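Local structure of probable signal peptide protein (Ralstonia solanacearum, 2QGU) at residues Thr34-Val39 with Val121-Phe126; Arg117-Ala122 with Val141-Glu146; Val136-Val141 with Ala149-Val154. The protein binds a phospholipid and probably carries phospholipids across the periplasm between the outer and inner membranes. The protein carries 13 engineered substitutions. All blocks are in the same frame, centred on the assembly; numbering follows the deposited sequence. Where two conformers were deposited one is given.

Contact 1: residues Thr34-Val39 with Val121-Phe126; sequences TVKTAV and VAYKPF. Engineered in segment 121-126: Ala-122 (natural residue Ser).
The phenol ring of Tyr-123 reaches from its strand to helix 31-47 and ends among Val-35, Lys-36 and Val-39, one turn of the helix. With CG anti to the carbonyl carbon (chi1 -69°), the ring bridges backbones whose axes run antiparallel about 10.5 Å apart. The tight part lies around the end of the ring. Tyr-123 OH is 3.4 Å from Lys-36 CA and 3.5 Å from Val-39 CB. On one flank Val-35 CG1 meets Tyr-123 CE1 at 3.9 Å; on the other, Lys-36 CG lies 3.7 Å from Tyr-123 CE2, while the lysine ammonium forms a salt bridge with Asp-40. Beyond the phenol end the contact thins: Val-39 CG1 and Val-121 CG1 are 4.2 Å apart, and no direct hydrogen bond crosses. A water in the plane of the ring accepts a hydrogen bond from Tyr-123 OH at 2.6 Å and donates one to Lys-36 O, so the hydroxyl is satisfied through solvent. The contact lays the N-terminal helix along edge strand 120-123; Val-35 and Val-39 also pack on Tyr-152 of strand 146-157, and Val-39 touches the bound phospholipid.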
# COMPACT_ATOMS: atom_id res chain seq x y z
N THR A 34 13.03 -9.32 0.84
CA THR A 34 12.71 -7.90 0.96
C THR A 34 11.35 -7.69 1.63
O THR A 34 11.22 -6.89 2.56
CB THR A 34 12.74 -7.21 -0.42
OG1 THR A 34 14.05 -7.32 -0.97
CG2 THR A 34 12.38 -5.73 -0.30
N VAL A 35 10.35 -8.43 1.16
CA VAL A 35 9.01 -8.34 1.74
C VAL A 35 9.05 -8.78 3.21
O VAL A 35 8.54 -8.07 4.08
CB VAL A 35 7.98 -9.18 0.95
CG1 VAL A 35 6.65 -9.23 1.69
CG2 VAL A 35 7.79 -8.59 -0.45
N LYS A 36 9.65 -9.94 3.48
CA LYS A 36 9.69 -10.48 4.84
C LYS A 36 10.34 -9.49 5.82
O LYS A 36 9.82 -9.25 6.91
CB LYS A 36 10.42 -11.83 4.89
CG LYS A 36 10.39 -12.47 6.28
CD LYS A 36 11.19 -13.76 6.35
CE LYS A 36 11.44 -14.17 7.79
NZ LYS A 36 12.18 -13.13 8.58
N THR A 37 11.49 -8.95 5.42
CA THR A 37 12.22 -7.99 6.25
C THR A 37 11.37 -6.75 6.55
O THR A 37 11.29 -6.32 7.71
CB THR A 37 13.56 -7.61 5.60
OG1 THR A 37 14.35 -8.79 5.44
CG2 THR A 37 14.33 -6.61 6.46
N ALA A 38 10.72 -6.22 5.52
CA ALA A 38 9.88 -5.02 5.66
C ALA A 38 8.67 -5.27 6.57
O ALA A 38 8.39 -4.47 7.46
CB ALA A 38 9.43 -4.53 4.29
N VAL A 39 7.97 -6.37 6.35
CA VAL A 39 6.80 -6.69 7.16
C VAL A 39 7.18 -6.94 8.62
O VAL A 39 6.49 -6.48 9.53
CB VAL A 39 5.99 -7.86 6.55
CG1 VAL A 39 4.87 -8.29 7.50
CG2 VAL A 39 5.41 -7.45 5.21
N VAL A 121 3.67 -13.90 10.81
CA VAL A 121 3.43 -14.12 9.38
C VAL A 121 4.25 -15.29 8.85
O VAL A 121 5.44 -15.43 9.16
CB VAL A 121 3.68 -12.82 8.55
CG1 VAL A 121 5.06 -12.24 8.83
CG2 VAL A 121 3.47 -13.05 7.06
N ALA A 122 3.59 -16.14 8.06
CA ALA A 122 4.23 -17.27 7.41
C ALA A 122 4.19 -17.01 5.91
O ALA A 122 3.18 -16.52 5.39
CB ALA A 122 3.50 -18.55 7.74
N TYR A 123 5.28 -17.32 5.23
CA TYR A 123 5.37 -17.14 3.79
C TYR A 123 5.14 -18.45 3.06
O TYR A 123 5.62 -19.51 3.46
CB TYR A 123 6.70 -16.46 3.39
CG TYR A 123 6.66 -15.03 3.85
CD1 TYR A 123 6.18 -14.02 3.02
CD2 TYR A 123 7.00 -14.70 5.16
CE1 TYR A 123 6.08 -12.71 3.46
CE2 TYR A 123 6.89 -13.39 5.62
CZ TYR A 123 6.44 -12.40 4.76
OH TYR A 123 6.33 -11.11 5.23
N LYS A 124 4.35 -18.36 1.99
CA LYS A 124 4.13 -19.49 1.10
C LYS A 124 5.35 -19.61 0.17
O LYS A 124 6.16 -18.68 0.08
CB LYS A 124 2.83 -19.29 0.32
CG LYS A 124 1.58 -19.32 1.22
CD LYS A 124 0.33 -19.00 0.43
CE LYS A 124 -0.89 -19.05 1.33
NZ LYS A 124 -2.13 -18.73 0.57
N PRO A 125 5.50 -20.75 -0.52
CA PRO A 125 6.65 -20.89 -1.41
C PRO A 125 6.73 -19.76 -2.43
O PRO A 125 5.70 -19.32 -2.96
CB PRO A 125 6.37 -22.21 -2.13
CG PRO A 125 5.53 -22.99 -1.17
CD PRO A 125 4.65 -21.97 -0.52
N PHE A 126 7.94 -19.28 -2.67
CA PHE A 126 8.17 -18.34 -3.76
C PHE A 126 8.27 -19.13 -5.05
O PHE A 126 9.10 -20.03 -5.18
CB PHE A 126 9.44 -17.53 -3.53
CG PHE A 126 9.69 -16.51 -4.59
CD1 PHE A 126 8.89 -15.37 -4.67
CD2 PHE A 126 10.70 -16.68 -5.53
CE1 PHE A 126 9.10 -14.42 -5.65
CE2 PHE A 126 10.92 -15.73 -6.51
CZ PHE A 126 10.12 -14.60 -6.58
O HOH W 1 7.49 -10.78 7.58

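Contact 2: residues Arg117-Ala122 with Val141-Glu146; sequences RNQTVA and VNNNGE. Engineered in segment 117-122: Ala-122 (natural residue Ser). With PEF (di-palmitoyl-3-sn-phosphatidylethanolamine), chain B.
At the headgroup end of the phospholipid pocket, strand 120-123, at the edge of the antiparallel sheet, lies beside the end of strand 134-143, which turns back through a type I' beta turn from Asn-143 to Glu-146. Gln-119 and Asn-143 join the two sides through their amides, which lie side by side and nearly coplanar, 11° apart. Gln-119 NE2 donates to Asn-143 OD1 at 2.9 Å in a moderately bent bond, and makes a weak one to the ester carbonyl oxygen O5 of one acyl chain of the lipid. At the other end of the same amide, OE1 accepts Arg-117 N in the carbonyl plane, which fixes which way the group is turned. A bend at chi2 (86°) turns the Gln-119 amide alongside that of Asn-143; Gln-119 CG lies 3.8 Å from Val-141 CG1. Along the backbone, Asn-142 N donates to Thr-120 O at 2.8 Å, while Val-121 faces Val-141 as a non-hydrogen-bonded pair. The side chains of Thr-120 and Asn-142 point the same way, and a water links Thr-120 OG1 with Asn-118 O and, weakly, Asn-142 ND2. Asn-142 OD1 accepts Gly-145 N, an Asx motif that braces the turn. Asn-143 ND2 spans protein and ligand: it donates to Glu-146 OE1, nearly along the C-O axis, and in a straighter bond of 163° to the phosphate oxygen O1P of the lipid, 2.9 Å from ND2.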
# COMPACT_ATOMS: atom_id res chain seq x y z
N ARG A 117 -0.99 -6.81 17.87
CA ARG A 117 -0.47 -7.20 19.18
C ARG A 117 0.47 -8.40 19.05
O ARG A 117 1.66 -8.30 19.36
CB ARG A 117 -1.60 -7.53 20.16
CG ARG A 117 -2.56 -6.39 20.49
CD ARG A 117 -1.89 -5.28 21.30
NE ARG A 117 -2.85 -4.24 21.67
CZ ARG A 117 -3.16 -3.20 20.91
NH1 ARG A 117 -2.61 -3.03 19.71
NH2 ARG A 117 -4.04 -2.31 21.35
N ASN A 118 -0.06 -9.52 18.59
CA ASN A 118 0.68 -10.78 18.58
C ASN A 118 0.84 -11.41 17.20
O ASN A 118 1.34 -12.54 17.08
CB ASN A 118 0.02 -11.79 19.53
CG ASN A 118 -0.15 -11.25 20.94
OD1 ASN A 118 -1.24 -11.30 21.51
ND2 ASN A 118 0.93 -10.73 21.51
N GLN A 119 0.44 -10.69 16.15
CA GLN A 119 0.44 -11.24 14.80
C GLN A 119 1.82 -11.71 14.36
O GLN A 119 2.82 -11.03 14.59
CB GLN A 119 -0.06 -10.22 13.78
CG GLN A 119 -1.56 -10.05 13.76
CD GLN A 119 -2.06 -9.05 14.78
OE1 GLN A 119 -1.31 -8.58 15.63
NE2 GLN A 119 -3.34 -8.73 14.70
N THR A 120 1.84 -12.89 13.75
CA THR A 120 3.02 -13.43 13.10
C THR A 120 2.66 -13.73 11.65
O THR A 120 1.48 -13.81 11.31
CB THR A 120 3.50 -14.72 13.79
OG1 THR A 120 2.45 -15.68 13.79
CG2 THR A 120 3.96 -14.44 15.23
N VAL A 121 3.67 -13.90 10.81
CA VAL A 121 3.43 -14.12 9.38
C VAL A 121 4.25 -15.29 8.85
O VAL A 121 5.44 -15.43 9.16
CB VAL A 121 3.68 -12.82 8.55
CG1 VAL A 121 5.06 -12.24 8.83
CG2 VAL A 121 3.47 -13.05 7.06
N ALA A 122 3.59 -16.14 8.06
CA ALA A 122 4.23 -17.27 7.41
C ALA A 122 4.19 -17.01 5.91
O ALA A 122 3.18 -16.52 5.39
CB ALA A 122 3.50 -18.55 7.74
N VAL A 141 -0.96 -14.03 7.48
CA VAL A 141 -0.82 -13.45 8.81
C VAL A 141 -1.71 -14.24 9.76
O VAL A 141 -2.87 -14.51 9.44
CB VAL A 141 -1.25 -11.96 8.82
CG1 VAL A 141 -1.14 -11.37 10.22
CG2 VAL A 141 -0.40 -11.15 7.84
N ASN A 142 -1.16 -14.64 10.91
CA ASN A 142 -2.00 -15.19 11.96
C ASN A 142 -2.62 -14.05 12.76
O ASN A 142 -1.93 -13.39 13.55
CB ASN A 142 -1.22 -16.12 12.90
CG ASN A 142 -2.07 -16.61 14.05
OD1 ASN A 142 -3.29 -16.72 13.93
ND2 ASN A 142 -1.43 -16.91 15.18
N ASN A 143 -3.90 -13.80 12.53
CA ASN A 143 -4.63 -12.73 13.20
C ASN A 143 -5.50 -13.30 14.31
O ASN A 143 -6.69 -13.56 14.10
CB ASN A 143 -5.49 -11.96 12.19
CG ASN A 143 -6.26 -10.82 12.83
OD1 ASN A 143 -5.74 -10.11 13.69
ND2 ASN A 143 -7.52 -10.64 12.43
N ASN A 144 -4.91 -13.48 15.48
CA ASN A 144 -5.62 -14.05 16.64
C ASN A 144 -6.32 -15.36 16.27
O ASN A 144 -7.46 -15.61 16.67
CB ASN A 144 -6.63 -13.04 17.23
CG ASN A 144 -6.02 -11.67 17.50
OD1 ASN A 144 -6.47 -10.66 16.94
ND2 ASN A 144 -5.01 -11.62 18.36
N GLY A 145 -5.63 -16.19 15.48
CA GLY A 145 -6.16 -17.49 15.07
C GLY A 145 -6.83 -17.53 13.71
O GLY A 145 -7.12 -18.62 13.20
N GLU A 146 -7.08 -16.36 13.13
CA GLU A 146 -7.71 -16.25 11.81
C GLU A 146 -6.63 -16.05 10.75
O GLU A 146 -5.91 -15.06 10.79
CB GLU A 146 -8.68 -15.06 11.80
CG GLU A 146 -9.31 -14.73 10.44
CD GLU A 146 -9.96 -13.35 10.40
OE1 GLU A 146 -9.51 -12.44 11.13
OE2 GLU A 146 -10.93 -13.17 9.62
C2 PEF B . -7.24 -6.88 10.12
C1 PEF B . -8.54 -7.40 10.72
N PEF B . -13.29 -5.60 13.80
C3 PEF B . -6.07 -7.45 10.89
C4 PEF B . -11.73 -5.88 11.93
C5 PEF B . -13.20 -5.76 12.35
C10 PEF B . -7.38 -6.22 7.88
C11 PEF B . -7.03 -6.41 6.41
C12 PEF B . -5.51 -6.47 6.25
C13 PEF B . -4.92 -5.09 6.49
C14 PEF B . -3.46 -5.02 6.07
C15 PEF B . -2.94 -3.60 6.26
C16 PEF B . -1.60 -3.42 5.55
C17 PEF B . -1.21 -1.94 5.48
C18 PEF B . -1.79 -1.29 4.22
C19 PEF B . -0.77 -0.37 3.57
C20 PEF B . -0.82 1.03 4.19
C21 PEF B . 0.25 1.94 3.59
C22 PEF B . -0.16 2.43 2.21
C23 PEF B . 0.78 3.52 1.71
C24 PEF B . 1.87 2.93 0.81
C25 PEF B . 3.09 3.85 0.75
C30 PEF B . -3.75 -7.64 10.84
C31 PEF B . -2.41 -7.39 10.50
C32 PEF B . -2.16 -6.22 9.78
C33 PEF B . -0.64 -5.94 9.74
C34 PEF B . -0.01 -6.30 8.39
C35 PEF B . 1.21 -5.41 8.05
C36 PEF B . 1.53 -5.48 6.69
C37 PEF B . 2.51 -4.56 6.31
C38 PEF B . 2.79 -4.68 4.94
C39 PEF B . 3.74 -3.59 4.43
C40 PEF B . 3.82 -3.57 2.89
C41 PEF B . 2.73 -2.68 2.28
C42 PEF B . 3.09 -2.22 0.86
C43 PEF B . 1.86 -1.74 0.09
C44 PEF B . 2.23 -1.18 -1.29
C45 PEF B . 1.00 -0.70 -2.06
O4 PEF B . -7.86 -5.15 8.27
O5 PEF B . -3.96 -8.67 11.47
O2 PEF B . -7.15 -7.26 8.74
O3 PEF B . -4.81 -6.83 10.52
O1P PEF B . -9.57 -8.76 13.30
O2P PEF B . -9.86 -6.37 14.16
O3P PEF B . -8.78 -6.75 11.97
O4P PEF B . -11.25 -7.19 12.28
P PEF B . -9.83 -7.33 13.04
O HOH W 2 0.76 -14.97 15.82

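Contact 3: residues Val136-Val141 with Ala149-Val154; sequences VVRSTV and ALDYRV. Engineered in segment 149-154: Val-154 (natural residue Met). With PEF (di-palmitoyl-3-sn-phosphatidylethanolamine), chain B.
Segments 136-141 and 149-154, from strands 134-143 and 146-157, run antiparallel, their axes 4.6 Å apart at closest and 165° between directions. Val-137 and Tyr-152 exchange two backbone bonds, Val-137 N to Tyr-152 O at 2.9 Å and Tyr-152 N to Val-137 O at 2.8 Å. At the next hydrogen-bonded pair Leu-150 N donates to Ser-139 O, but the return bond from Ser-139 N to Leu-150 O is weak. Ser-139 OG, set between the backbone N and the carbonyl carbon (chi1 82°), also donates to Leu-150 O, at 2.7 Å and on a lone pair. The same hydroxyl accepts from a water that joins it to Tyr-152 OH. The strands of this beta hairpin are second and third in the five-stranded antiparallel MlaC sheet, and the face bearing Val-137, Ser-139, Leu-150 and Tyr-152 is turned to helix 31-47 and the lipid. Leu-150 CD1 packs 3.6 Å from Val-141 CG2. Leu-150 CD1 also lies 3.9 Å from PEF C34, and Tyr-152 OH approaches PEF C38 at 3.7 Å. On the other face, Arg-138 and Asp-151 lie side by side in a salt bridge, Arg-138 NE to Asp-151 OD2 at 2.9 Å. OD2 lies near the guanidinium plane, the two planes are 88° apart, and NE comes to OD2 from above the carboxylate plane. A second water donates to Asp-151 OD1 and Ser-139 O.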
# COMPACT_ATOMS: atom_id res chain seq x y z
N VAL A 136 5.25 -12.24 -7.54
CA VAL A 136 4.31 -12.19 -6.42
C VAL A 136 4.90 -12.94 -5.23
O VAL A 136 5.44 -14.03 -5.39
CB VAL A 136 2.92 -12.75 -6.83
CG1 VAL A 136 2.00 -12.97 -5.63
CG2 VAL A 136 2.26 -11.82 -7.85
N VAL A 137 4.80 -12.33 -4.05
CA VAL A 137 5.15 -12.97 -2.78
C VAL A 137 3.86 -13.18 -2.00
O VAL A 137 3.09 -12.23 -1.81
CB VAL A 137 6.14 -12.09 -1.97
CG1 VAL A 137 6.35 -12.65 -0.56
CG2 VAL A 137 7.47 -11.95 -2.71
N ARG A 138 3.61 -14.42 -1.58
CA ARG A 138 2.37 -14.76 -0.91
C ARG A 138 2.60 -15.10 0.56
O ARG A 138 3.59 -15.74 0.90
CB ARG A 138 1.67 -15.92 -1.62
CG ARG A 138 1.41 -15.68 -3.11
CD ARG A 138 0.45 -16.72 -3.69
NE ARG A 138 -0.88 -16.56 -3.10
CZ ARG A 138 -1.75 -17.55 -2.91
NH1 ARG A 138 -1.44 -18.80 -3.24
NH2 ARG A 138 -2.92 -17.29 -2.36
N SER A 139 1.69 -14.66 1.42
CA SER A 139 1.87 -14.84 2.85
C SER A 139 0.53 -14.98 3.58
O SER A 139 -0.53 -14.65 3.03
CB SER A 139 2.67 -13.68 3.46
OG SER A 139 1.84 -12.55 3.71
N THR A 140 0.61 -15.47 4.81
CA THR A 140 -0.55 -15.60 5.69
C THR A 140 -0.20 -15.03 7.05
O THR A 140 0.75 -15.48 7.70
CB THR A 140 -0.97 -17.08 5.88
OG1 THR A 140 -1.10 -17.74 4.61
CG2 THR A 140 -2.28 -17.17 6.63
N VAL A 141 -0.96 -14.03 7.48
CA VAL A 141 -0.82 -13.45 8.81
C VAL A 141 -1.71 -14.24 9.76
O VAL A 141 -2.87 -14.51 9.44
CB VAL A 141 -1.25 -11.96 8.82
CG1 VAL A 141 -1.14 -11.37 10.22
CG2 VAL A 141 -0.40 -11.15 7.84
N ALA A 149 -4.76 -13.62 4.43
CA ALA A 149 -3.88 -13.67 3.27
C ALA A 149 -3.41 -12.27 2.89
O ALA A 149 -4.22 -11.35 2.70
CB ALA A 149 -4.59 -14.31 2.10
N LEU A 150 -2.09 -12.10 2.78
CA LEU A 150 -1.53 -10.88 2.21
C LEU A 150 -0.54 -11.27 1.14
O LEU A 150 0.45 -11.93 1.44
CB LEU A 150 -0.85 -10.01 3.28
CG LEU A 150 -1.72 -9.36 4.37
CD1 LEU A 150 -0.84 -8.55 5.32
CD2 LEU A 150 -2.84 -8.50 3.78
N ASP A 151 -0.81 -10.86 -0.09
CA ASP A 151 0.13 -11.09 -1.19
C ASP A 151 0.66 -9.75 -1.68
O ASP A 151 0.02 -8.72 -1.49
CB ASP A 151 -0.51 -11.84 -2.36
CG ASP A 151 -1.02 -13.22 -1.98
OD1 ASP A 151 -0.73 -13.71 -0.86
OD2 ASP A 151 -1.69 -13.81 -2.84
N TYR A 152 1.83 -9.78 -2.31
CA TYR A 152 2.51 -8.56 -2.73
C TYR A 152 3.02 -8.70 -4.14
O TYR A 152 3.54 -9.75 -4.50
CB TYR A 152 3.71 -8.28 -1.82
CG TYR A 152 3.36 -8.25 -0.36
CD1 TYR A 152 3.03 -7.05 0.26
CD2 TYR A 152 3.34 -9.43 0.40
CE1 TYR A 152 2.69 -7.02 1.60
CE2 TYR A 152 3.00 -9.40 1.75
CZ TYR A 152 2.67 -8.19 2.34
OH TYR A 152 2.33 -8.11 3.68
N ARG A 153 2.87 -7.65 -4.94
CA ARG A 153 3.58 -7.56 -6.21
C ARG A 153 4.88 -6.82 -5.97
O ARG A 153 4.90 -5.77 -5.32
CB ARG A 153 2.74 -6.87 -7.29
CG ARG A 153 1.55 -7.69 -7.75
CD ARG A 153 1.11 -7.32 -9.16
NE ARG A 153 -0.01 -8.14 -9.60
CZ ARG A 153 0.10 -9.34 -10.17
NH1 ARG A 153 1.29 -9.87 -10.41
NH2 ARG A 153 -1.00 -10.00 -10.52
N VAL A 154 5.97 -7.38 -6.49
CA VAL A 154 7.30 -6.84 -6.24
C VAL A 154 8.05 -6.74 -7.55
O VAL A 154 8.04 -7.67 -8.35
CB VAL A 154 8.11 -7.73 -5.23
CG1 VAL A 154 9.12 -6.89 -4.50
CG2 VAL A 154 7.17 -8.43 -4.22
C2 PEF B . -7.24 -6.88 10.12
C1 PEF B . -8.54 -7.40 10.72
N PEF B . -13.29 -5.60 13.80
C3 PEF B . -6.07 -7.45 10.89
C4 PEF B . -11.73 -5.88 11.93
C5 PEF B . -13.20 -5.76 12.35
C10 PEF B . -7.38 -6.22 7.88
C11 PEF B . -7.03 -6.41 6.41
C12 PEF B . -5.51 -6.47 6.25
C13 PEF B . -4.92 -5.09 6.49
C14 PEF B . -3.46 -5.02 6.07
C15 PEF B . -2.94 -3.60 6.26
C16 PEF B . -1.60 -3.42 5.55
C17 PEF B . -1.21 -1.94 5.48
C18 PEF B . -1.79 -1.29 4.22
C19 PEF B . -0.77 -0.37 3.57
C20 PEF B . -0.82 1.03 4.19
C21 PEF B . 0.25 1.94 3.59
C22 PEF B . -0.16 2.43 2.21
C23 PEF B . 0.78 3.52 1.71
C24 PEF B . 1.87 2.93 0.81
C25 PEF B . 3.09 3.85 0.75
C30 PEF B . -3.75 -7.64 10.84
C31 PEF B . -2.41 -7.39 10.50
C32 PEF B . -2.16 -6.22 9.78
C33 PEF B . -0.64 -5.94 9.74
C34 PEF B . -0.01 -6.30 8.39
C35 PEF B . 1.21 -5.41 8.05
C36 PEF B . 1.53 -5.48 6.69
C37 PEF B . 2.51 -4.56 6.31
C38 PEF B . 2.79 -4.68 4.94
C39 PEF B . 3.74 -3.59 4.43
C40 PEF B . 3.82 -3.57 2.89
C41 PEF B . 2.73 -2.68 2.28
C42 PEF B . 3.09 -2.22 0.86
C43 PEF B . 1.86 -1.74 0.09
C44 PEF B . 2.23 -1.18 -1.29
C45 PEF B . 1.00 -0.70 -2.06
O4 PEF B . -7.86 -5.15 8.27
O5 PEF B . -3.96 -8.67 11.47
O2 PEF B . -7.15 -7.26 8.74
O3 PEF B . -4.81 -6.83 10.52
O1P PEF B . -9.57 -8.76 13.30
O2P PEF B . -9.86 -6.37 14.16
O3P PEF B . -8.78 -6.75 11.97
O4P PEF B . -11.25 -7.19 12.28
P PEF B . -9.83 -7.33 13.04
O HOH W 3 3.21 -10.41 4.91
O HOH W 4 -1.74 -15.83 0.61

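All three contacts lie on the same side of the chain's centre. Along the chain, contact 1 closes before contact 3 opens, whereas the segments of contacts 2 and 3 alternate. Contacts 1 and 3 have centres about 7 Å apart; contact 2 lies about 13 Å from the first and 14 Å from the third. Contacts 1 and 2 overlap at Val-121 and Ala-122 of strand 120-123, and contacts 2 and 3 share strand 134-143, so all reach the same antiparallel sheet. Ala-122 O and Thr-140 N, 2.8 Å apart, probably bond between these strands. Polar groups of contact 2 meet the lipid's headgroup region; Val-39 of contact 1 and Leu-150 and Tyr-152 of contact 3 meet its acyl chains.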